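Local coordinates for protein UDP-N-Acetylglucosamine 2-Epimerase (Thermus thermophilus, PDB 1V4V) that probably interconverts UDP-N-acetylglucosamine and UDP-N-acetylmannosamine by inverting the sugar at C2, at residues R29-L34 with G360-L365; K20-Y25 with F55-D60; L156-L161 with I171-Q176. All coordinates share one frame; numbering follows the deposited sequence.

In the fold
Followed from the N terminus, the chain first meets contact 2 on helix 15-29 and then contact 1 in the loop just after that helix. Contact 2 closes early, when 55-60 packs on 20-25, a loop of one strand and one helix. Contact 1 stays open until 360-365 returns, so the two cross. In between, contact 3 closes a short loop from helix 155-162 to strand 171-173, the second half of a crossover that starts at strand 149-152, wholly within the long span of contact 1 and in series with contact 2. All three belong to the domain built on the seven-stranded parallel sheet. Contacts 2 and 3 lie toward its two ends, while contact 1 brings back the last helix.

Contact 1: R29-L34 with G360-L365; sequences RGIPGL and GVAWRL
Leu365, which meets Leu34 across this contact, is held by its backbone: its N bonds to Val361 O at 2.9 Å, the last turn of helix 353-364 before the chain leaves helical geometry. The pairing illustrates a general feature of the GT-B fold, in which the end of the chain crosses back to pack on the Rossmann-like domain where the chain began. Its partner is the loop between helix 15-29 and strand 34-40. There Ile31 to Leu34 form a type II beta turn closed by Leu34 N to Ile31 O at 3.2 Å, with Gly33 in the third position at a positive phi of 95°. The turn projects Ile31 and Leu34 toward the helix, and from there the contact is purely apolar. Ala362 CB faces the notch between the two side chains. Leu34 CD1 is 3.8 Å from Ala362 CB and Ile31 CG2 is 4.1 Å from the same carbon. A chi1 of -62° places Ile31 CG2 anti to the backbone N, and the extended chi2 (-177°) carries CD1 to the same methyl. The other fork of Leu34 serves the helix end, its branches running at a slant to those of Leu365. On the sheet side, Leu34 also touches Lys6 and Val8 of strand 6-12, while Val361 lies on Val8 and on Leu96 of strand 94-98, so the helix and the turn share one sheet surface. Farther along the helix, Arg364 forms salt bridges to Asp148 and Glu169; Trp363 CZ3 stands over one face of its guanidinium, off centre, with Arg364 CD over the indole face. The tightest point of the interface is the pair Leu34 CD2 and Leu365 CD1, at 3.3 Å closer than methyl groups usually settle.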
loop_
_atom_site.group_PDB
_atom_site.type_symbol
_atom_site.label_atom_id
_atom_site.label_comp_id
_atom_site.label_asym_id
_atom_site.label_seq_id
_atom_site.Cartn_x
_atom_site.Cartn_y
_atom_site.Cartn_z
ATOM N N ARG A 29 15.428 11.567 -20.163
ATOM C CA ARG A 29 16.278 11.320 -21.319
ATOM C C ARG A 29 17.404 12.349 -21.380
ATOM O O ARG A 29 18.444 12.109 -21.994
ATOM C CB ARG A 29 15.444 11.377 -22.603
ATOM C CG ARG A 29 16.136 10.792 -23.821
ATOM C CD ARG A 29 15.194 10.728 -25.012
ATOM N NE ARG A 29 14.773 12.058 -25.445
ATOM C CZ ARG A 29 13.896 12.286 -26.417
ATOM N NH1 ARG A 29 13.339 11.270 -27.061
ATOM N NH2 ARG A 29 13.577 13.531 -26.746
ATOM N N GLY A 30 17.196 13.486 -20.726
ATOM C CA GLY A 30 18.197 14.537 -20.731
ATOM C C GLY A 30 19.180 14.480 -19.581
ATOM O O GLY A 30 20.024 15.364 -19.440
ATOM N N ILE A 31 19.083 13.443 -18.755
ATOM C CA ILE A 31 19.989 13.305 -17.623
ATOM C C ILE A 31 21.049 12.239 -17.884
ATOM O O ILE A 31 20.732 11.068 -18.100
ATOM C CB ILE A 31 19.224 12.951 -16.329
ATOM C CG1 ILE A 31 18.253 14.083 -15.979
ATOM C CG2 ILE A 31 20.206 12.722 -15.185
ATOM C CD1 ILE A 31 17.493 13.868 -14.693
ATOM N N PRO A 32 22.330 12.638 -17.879
ATOM C CA PRO A 32 23.442 11.715 -18.117
ATOM C C PRO A 32 23.491 10.576 -17.105
ATOM O O PRO A 32 23.390 10.800 -15.899
ATOM C CB PRO A 32 24.666 12.624 -18.022
ATOM C CG PRO A 32 24.140 13.938 -18.512
ATOM C CD PRO A 32 22.817 14.026 -17.792
ATOM N N GLY A 33 23.650 9.356 -17.606
ATOM C CA GLY A 33 23.714 8.202 -16.730
ATOM C C GLY A 33 22.371 7.514 -16.569
ATOM O O GLY A 33 22.283 6.464 -15.939
ATOM N N LEU A 34 21.326 8.109 -17.137
ATOM C CA LEU A 34 19.983 7.544 -17.050
ATOM C C LEU A 34 19.375 7.304 -18.421
ATOM O O LEU A 34 19.632 8.046 -19.370
ATOM C CB LEU A 34 19.048 8.477 -16.267
ATOM C CG LEU A 34 19.291 8.675 -14.773
ATOM C CD1 LEU A 34 18.278 9.659 -14.209
ATOM C CD2 LEU A 34 19.187 7.335 -14.070
ATOM N N GLY A 360 14.663 14.047 -9.128
ATOM C CA GLY A 360 14.432 13.341 -7.881
ATOM C C GLY A 360 14.910 11.906 -8.015
ATOM O O GLY A 360 15.513 11.356 -7.094
ATOM N N VAL A 361 14.640 11.301 -9.169
ATOM C CA VAL A 361 15.051 9.929 -9.447
ATOM C C VAL A 361 16.578 9.843 -9.545
ATOM O O VAL A 361 17.203 8.953 -8.963
ATOM C CB VAL A 361 14.416 9.426 -10.771
ATOM C CG1 VAL A 361 14.977 8.068 -11.147
ATOM C CG2 VAL A 361 12.894 9.340 -10.614
ATOM N N ALA A 362 17.172 10.778 -10.281
ATOM C CA ALA A 362 18.621 10.820 -10.445
ATOM C C ALA A 362 19.287 10.883 -9.072
ATOM O O ALA A 362 20.306 10.231 -8.831
ATOM C CB ALA A 362 19.016 12.033 -11.278
ATOM N N TRP A 363 18.700 11.668 -8.177
ATOM C CA TRP A 363 19.213 11.822 -6.822
ATOM C C TRP A 363 19.169 10.496 -6.064
ATOM O O TRP A 363 20.124 10.137 -5.373
ATOM C CB TRP A 363 18.396 12.881 -6.080
ATOM C CG TRP A 363 18.629 12.910 -4.603
ATOM C CD1 TRP A 363 19.820 13.107 -3.963
ATOM C CD2 TRP A 363 17.642 12.749 -3.579
ATOM N NE1 TRP A 363 19.633 13.079 -2.602
ATOM C CE2 TRP A 363 18.306 12.862 -2.339
ATOM C CE3 TRP A 363 16.258 12.521 -3.590
ATOM C CZ2 TRP A 363 17.634 12.755 -1.116
ATOM C CZ3 TRP A 363 15.590 12.415 -2.374
ATOM C CH2 TRP A 363 16.281 12.533 -1.153
ATOM N N ARG A 364 18.060 9.772 -6.192
ATOM C CA ARG A 364 17.915 8.483 -5.527
ATOM C C ARG A 364 18.922 7.483 -6.071
ATOM O O ARG A 364 19.388 6.603 -5.344
ATOM C CB ARG A 364 16.501 7.926 -5.719
ATOM C CG ARG A 364 15.449 8.564 -4.833
ATOM C CD ARG A 364 15.887 8.512 -3.379
ATOM N NE ARG A 364 14.762 8.380 -2.466
ATOM C CZ ARG A 364 14.847 8.556 -1.152
ATOM N NH1 ARG A 364 16.009 8.876 -0.602
ATOM N NH2 ARG A 364 13.771 8.406 -0.391
ATOM N N LEU A 365 19.248 7.618 -7.353
ATOM C CA LEU A 365 20.197 6.725 -8.002
ATOM C C LEU A 365 21.634 7.230 -7.867
ATOM O O LEU A 365 22.553 6.674 -8.471
ATOM C CB LEU A 365 19.839 6.565 -9.483
ATOM C CG LEU A 365 18.503 5.874 -9.785
ATOM C CD1 LEU A 365 18.217 5.936 -11.272
ATOM C CD2 LEU A 365 18.552 4.426 -9.311
#

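Contact 2: K20-Y25 with F55-D60; sequences KMAPVY and FGIQED
Tyr25 can be followed along Ile57 from root to tip, an example of how the helix after the first strand of a Rossmann-like domain is overlaid by the loop feeding the edge strand 61-62. Its CB starts 3.9 Å from Ile57 CD1, and CG is near the same methyl. Ring atom CD2 makes the closest approach, 3.4 Å from Ile57 CD1. CE2 meets Ile57 CG1 next, and by CZ the neighbour has become Ile57 CG2. The two side chains thus run past each other in opposite senses, and CG2 ends up over the middle of the tyrosine ring, a CH-pi contact of 4.0 Å from Ile57 CG2 to the Tyr25 centroid, 10° off the normal. With CG anti to the backbone N (chi1 178°), the ring extends out from helix 15-29 along the loop. Tyr25 also touches Pro36 and Val38 of strand 34-40 and Leu10 of strand 6-12.

One turn back, Ala22 CB makes a second CH-pi contact, 3.8 Å from the centroid of the Phe55 ring, displaced toward the CG side. Phe55 lies just past helix 45-53 and also touches Leu184 of helix 177-188. Gly56 follows at positive phi in a Schellman motif, which turns the chain and delivers Ile57 onto helix 15-29, where its CD1 packs on Ala22 as well.

The hydroxyl at the far end of Tyr25 both accepts and donates. It accepts from one water, 2.8 Å from Tyr25 OH, a water that itself accepts from Gln58 N. It donates to a second, 2.7 Å from OH, and that water gives its own protons to Gln58 O and to Asp60 OD2, an oxygen that also accepts from Val38 N.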
loop_
_atom_site.group_PDB
_atom_site.type_symbol
_atom_site.label_atom_id
_atom_site.label_comp_id
_atom_site.label_asym_id
_atom_site.label_seq_id
_atom_site.Cartn_x
_atom_site.Cartn_y
_atom_site.Cartn_z
ATOM N N LYS A 20 0.585 12.728 -18.614
ATOM C CA LYS A 20 1.256 13.257 -17.435
ATOM C C LYS A 20 2.665 12.695 -17.253
ATOM O O LYS A 20 3.494 13.300 -16.572
ATOM C CB LYS A 20 0.419 12.978 -16.188
ATOM C CG LYS A 20 -0.928 13.694 -16.187
ATOM C CD LYS A 20 -1.696 13.417 -14.908
ATOM C CE LYS A 20 -3.058 14.104 -14.914
ATOM N NZ LYS A 20 -2.934 15.576 -15.058
HETATM N N MSE A 21 2.940 11.550 -17.873
HETATM C CA MSE A 21 4.259 10.933 -17.750
HETATM C C MSE A 21 5.248 11.357 -18.837
HETATM O O MSE A 21 6.461 11.333 -18.617
HETATM C CB MSE A 21 4.122 9.407 -17.740
HETATM C CG MSE A 21 3.468 8.868 -16.480
HETATM SE SE MSE A 21 4.531 9.129 -14.885
HETATM C CE MSE A 21 4.772 7.263 -14.410
ATOM N N ALA A 22 4.731 11.752 -19.999
ATOM C CA ALA A 22 5.576 12.179 -21.116
ATOM C C ALA A 22 6.627 13.213 -20.701
ATOM O O ALA A 22 7.802 13.096 -21.064
ATOM C CB ALA A 22 4.707 12.733 -22.252
ATOM N N PRO A 23 6.223 14.242 -19.935
ATOM C CA PRO A 23 7.184 15.263 -19.501
ATOM C C PRO A 23 8.314 14.671 -18.661
ATOM O O PRO A 23 9.456 15.138 -18.713
ATOM C CB PRO A 23 6.323 16.232 -18.694
ATOM C CG PRO A 23 4.974 16.104 -19.332
ATOM C CD PRO A 23 4.850 14.616 -19.549
ATOM N N VAL A 24 7.984 13.653 -17.871
ATOM C CA VAL A 24 8.967 12.987 -17.021
ATOM C C VAL A 24 9.929 12.187 -17.895
ATOM O O VAL A 24 11.143 12.257 -17.724
ATOM C CB VAL A 24 8.273 12.033 -16.022
ATOM C CG1 VAL A 24 9.321 11.302 -15.177
ATOM C CG2 VAL A 24 7.317 12.821 -15.133
ATOM N N TYR A 25 9.376 11.428 -18.832
ATOM C CA TYR A 25 10.183 10.622 -19.746
ATOM C C TYR A 25 11.229 11.467 -20.471
ATOM O O TYR A 25 12.411 11.115 -20.521
ATOM C CB TYR A 25 9.287 9.961 -20.790
ATOM C CG TYR A 25 10.033 9.143 -21.819
ATOM C CD1 TYR A 25 10.294 7.791 -21.606
ATOM C CD2 TYR A 25 10.484 9.723 -23.010
ATOM C CE1 TYR A 25 10.977 7.033 -22.549
ATOM C CE2 TYR A 25 11.173 8.972 -23.958
ATOM C CZ TYR A 25 11.413 7.627 -23.722
ATOM O OH TYR A 25 12.068 6.866 -24.664
ATOM N N PHE A 55 4.296 13.253 -28.406
ATOM C CA PHE A 55 5.480 13.618 -27.641
ATOM C C PHE A 55 6.755 12.969 -28.155
ATOM O O PHE A 55 7.821 13.149 -27.576
ATOM C CB PHE A 55 5.279 13.261 -26.165
ATOM C CG PHE A 55 3.952 13.701 -25.616
ATOM C CD1 PHE A 55 2.856 12.845 -25.640
ATOM C CD2 PHE A 55 3.788 14.981 -25.095
ATOM C CE1 PHE A 55 1.615 13.256 -25.155
ATOM C CE2 PHE A 55 2.553 15.403 -24.607
ATOM C CZ PHE A 55 1.463 14.537 -24.637
ATOM N N GLY A 56 6.643 12.218 -29.245
ATOM C CA GLY A 56 7.807 11.562 -29.811
ATOM C C GLY A 56 8.353 10.464 -28.917
ATOM O O GLY A 56 9.568 10.332 -28.752
ATOM N N ILE A 57 7.450 9.671 -28.348
ATOM C CA ILE A 57 7.822 8.576 -27.455
ATOM C C ILE A 57 7.265 7.247 -27.962
ATOM O O ILE A 57 6.135 7.179 -28.442
ATOM C CB ILE A 57 7.285 8.834 -26.021
ATOM C CG1 ILE A 57 7.941 10.085 -25.438
ATOM C CG2 ILE A 57 7.568 7.630 -25.117
ATOM C CD1 ILE A 57 7.344 10.536 -24.115
ATOM N N GLN A 58 8.071 6.196 -27.858
ATOM C CA GLN A 58 7.669 4.859 -28.287
ATOM C C GLN A 58 7.766 3.964 -27.057
ATOM O O GLN A 58 8.599 4.212 -26.186
ATOM C CB GLN A 58 8.628 4.337 -29.359
ATOM C CG GLN A 58 9.241 5.426 -30.231
ATOM C CD GLN A 58 8.209 6.202 -31.024
ATOM O OE1 GLN A 58 8.502 7.270 -31.567
ATOM N NE2 GLN A 58 6.997 5.664 -31.107
ATOM N N GLU A 59 6.932 2.931 -26.972
ATOM C CA GLU A 59 7.007 2.049 -25.811
ATOM C C GLU A 59 8.081 1.003 -26.058
ATOM O O GLU A 59 8.426 0.713 -27.203
ATOM C CB GLU A 59 5.658 1.368 -25.525
ATOM C CG GLU A 59 5.440 0.000 -26.168
ATOM C CD GLU A 59 4.952 0.091 -27.596
ATOM O OE1 GLU A 59 4.568 -0.957 -28.160
ATOM O OE2 GLU A 59 4.946 1.208 -28.151
ATOM N N ASP A 60 8.609 0.444 -24.978
ATOM C CA ASP A 60 9.654 -0.567 -25.068
ATOM C C ASP A 60 9.107 -1.970 -24.855
ATOM O O ASP A 60 9.651 -2.940 -25.380
ATOM C CB ASP A 60 10.741 -0.268 -24.037
ATOM C CG ASP A 60 11.504 0.999 -24.356
ATOM O OD1 ASP A 60 12.343 0.969 -25.282
ATOM O OD2 ASP A 60 11.261 2.027 -23.693
HETATM O O HOH W 1 11.063 6.857 -27.238
HETATM O O HOH W 2 11.052 4.418 -24.999
#

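Contact 3: L156-L161 with I171-Q176; sequences LAKANL and ILVTGQ
Helix 156-161 and strand 171-173 run nearly antiparallel, at 168° between their short axes with a closest approach of 8.9 Å, and their backbones come nearest at Lys158 and Ile171. Across that spacing Ile171 meets the helix with two branches. Its CG2 lies 3.7 Å from Lys158 CG, while its CD1 is 3.7 Å from Leu161 CB, one turn further along the helix. With chi1 at -55°, CG2 stands anti to the backbone N and CG1 anti to the carbonyl carbon, which splits the side chain between these two partners. With an alanine in place of Ile171, both contacts would go, and a gap would probably open facing Lys158 CG and Leu161 CB. Lys158 is extended throughout, and its methylenes pass from Ile171 to Val173, whose CG2 meets Lys158 CD at 3.8 Å with the two chains almost at right angles. The aliphatic stem thus covers the strand while the charged end reaches past it: NZ forms a salt bridge with Glu168 and gives a proton to a water, 3.0 Å away, that lies within 2.8 Å of Ile171 O. Leu172, pointing the other way, packs on Phe151 and Met356. The helix packed antiparallel on the strand that follows it is the second half of a beta-alpha-beta crossover, strand 149-152, helix 155-162, strand 171-173, in a Rossmann-like sheet.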
loop_
_atom_site.group_PDB
_atom_site.type_symbol
_atom_site.label_atom_id
_atom_site.label_comp_id
_atom_site.label_asym_id
_atom_site.label_seq_id
_atom_site.Cartn_x
_atom_site.Cartn_y
_atom_site.Cartn_z
ATOM N N LEU A 156 -0.484 20.125 0.404
ATOM C CA LEU A 156 -1.544 19.351 1.038
ATOM C C LEU A 156 -1.322 17.856 0.808
ATOM O O LEU A 156 -1.510 17.038 1.715
ATOM C CB LEU A 156 -2.909 19.758 0.481
ATOM C CG LEU A 156 -4.095 18.913 0.955
ATOM C CD1 LEU A 156 -4.227 19.006 2.471
ATOM C CD2 LEU A 156 -5.365 19.393 0.276
ATOM N N ALA A 157 -0.929 17.500 -0.409
ATOM C CA ALA A 157 -0.672 16.103 -0.734
ATOM C C ALA A 157 0.473 15.597 0.140
ATOM O O ALA A 157 0.429 14.474 0.644
ATOM C CB ALA A 157 -0.323 15.955 -2.213
ATOM N N LYS A 158 1.491 16.433 0.325
ATOM C CA LYS A 158 2.632 16.066 1.157
ATOM C C LYS A 158 2.156 15.858 2.590
ATOM O O LYS A 158 2.584 14.920 3.264
ATOM C CB LYS A 158 3.703 17.160 1.128
ATOM C CG LYS A 158 4.844 16.932 2.116
ATOM C CD LYS A 158 5.931 17.996 2.014
ATOM C CE LYS A 158 7.010 17.766 3.070
ATOM N NZ LYS A 158 8.126 18.746 2.988
ATOM N N ALA A 159 1.267 16.735 3.047
ATOM C CA ALA A 159 0.736 16.637 4.403
ATOM C C ALA A 159 -0.006 15.315 4.590
ATOM O O ALA A 159 0.045 14.722 5.665
ATOM C CB ALA A 159 -0.190 17.805 4.692
ATOM N N ASN A 160 -0.695 14.855 3.547
ATOM C CA ASN A 160 -1.419 13.587 3.623
ATOM C C ASN A 160 -0.437 12.425 3.756
ATOM O O ASN A 160 -0.636 11.512 4.561
ATOM C CB ASN A 160 -2.281 13.362 2.376
ATOM C CG ASN A 160 -3.483 14.283 2.319
ATOM O OD1 ASN A 160 -3.973 14.745 3.347
ATOM N ND2 ASN A 160 -3.977 14.538 1.114
ATOM N N LEU A 161 0.632 12.467 2.966
ATOM C CA LEU A 161 1.637 11.413 2.985
ATOM C C LEU A 161 2.322 11.290 4.337
ATOM O O LEU A 161 2.543 10.182 4.825
ATOM C CB LEU A 161 2.666 11.659 1.879
ATOM C CG LEU A 161 2.082 11.488 0.471
ATOM C CD1 LEU A 161 3.046 12.035 -0.574
ATOM C CD2 LEU A 161 1.786 10.015 0.223
ATOM N N ILE A 171 9.654 12.443 0.326
ATOM C CA ILE A 171 8.627 13.227 -0.361
ATOM C C ILE A 171 9.220 14.474 -1.007
ATOM O O ILE A 171 10.018 15.179 -0.392
ATOM C CB ILE A 171 7.527 13.698 0.612
ATOM C CG1 ILE A 171 6.930 12.500 1.353
ATOM C CG2 ILE A 171 6.441 14.448 -0.158
ATOM C CD1 ILE A 171 6.049 12.887 2.518
ATOM N N LEU A 172 8.815 14.734 -2.246
ATOM C CA LEU A 172 9.263 15.907 -2.994
ATOM C C LEU A 172 8.019 16.588 -3.563
ATOM O O LEU A 172 7.220 15.943 -4.230
ATOM C CB LEU A 172 10.181 15.487 -4.148
ATOM C CG LEU A 172 10.699 16.594 -5.075
ATOM C CD1 LEU A 172 11.686 17.473 -4.323
ATOM C CD2 LEU A 172 11.388 15.974 -6.284
ATOM N N VAL A 173 7.838 17.875 -3.281
ATOM C CA VAL A 173 6.685 18.607 -3.813
ATOM C C VAL A 173 7.129 19.100 -5.185
ATOM O O VAL A 173 8.054 19.899 -5.295
ATOM C CB VAL A 173 6.308 19.806 -2.921
ATOM C CG1 VAL A 173 5.148 20.565 -3.537
ATOM C CG2 VAL A 173 5.923 19.314 -1.536
ATOM N N THR A 174 6.456 18.626 -6.229
ATOM C CA THR A 174 6.843 18.960 -7.593
ATOM C C THR A 174 5.909 19.862 -8.388
ATOM O O THR A 174 6.330 20.473 -9.368
ATOM C CB THR A 174 7.005 17.677 -8.419
ATOM O OG1 THR A 174 5.728 17.033 -8.529
ATOM C CG2 THR A 174 7.988 16.723 -7.748
ATOM N N GLY A 175 4.652 19.950 -7.969
ATOM C CA GLY A 175 3.686 20.713 -8.739
ATOM C C GLY A 175 3.158 19.679 -9.723
ATOM O O GLY A 175 3.606 18.532 -9.689
ATOM N N GLN A 176 2.236 20.049 -10.607
ATOM C CA GLN A 176 1.684 19.072 -11.541
ATOM C C GLN A 176 2.413 18.927 -12.874
ATOM O O GLN A 176 2.689 19.916 -13.553
ATOM C CB GLN A 176 0.209 19.389 -11.803
ATOM C CG GLN A 176 -0.644 19.391 -10.547
ATOM C CD GLN A 176 -2.131 19.336 -10.853
ATOM O OE1 GLN A 176 -2.958 19.797 -10.064
ATOM N NE2 GLN A 176 -2.477 18.757 -12.000
HETATM O O HOH W 3 9.022 17.728 0.336
#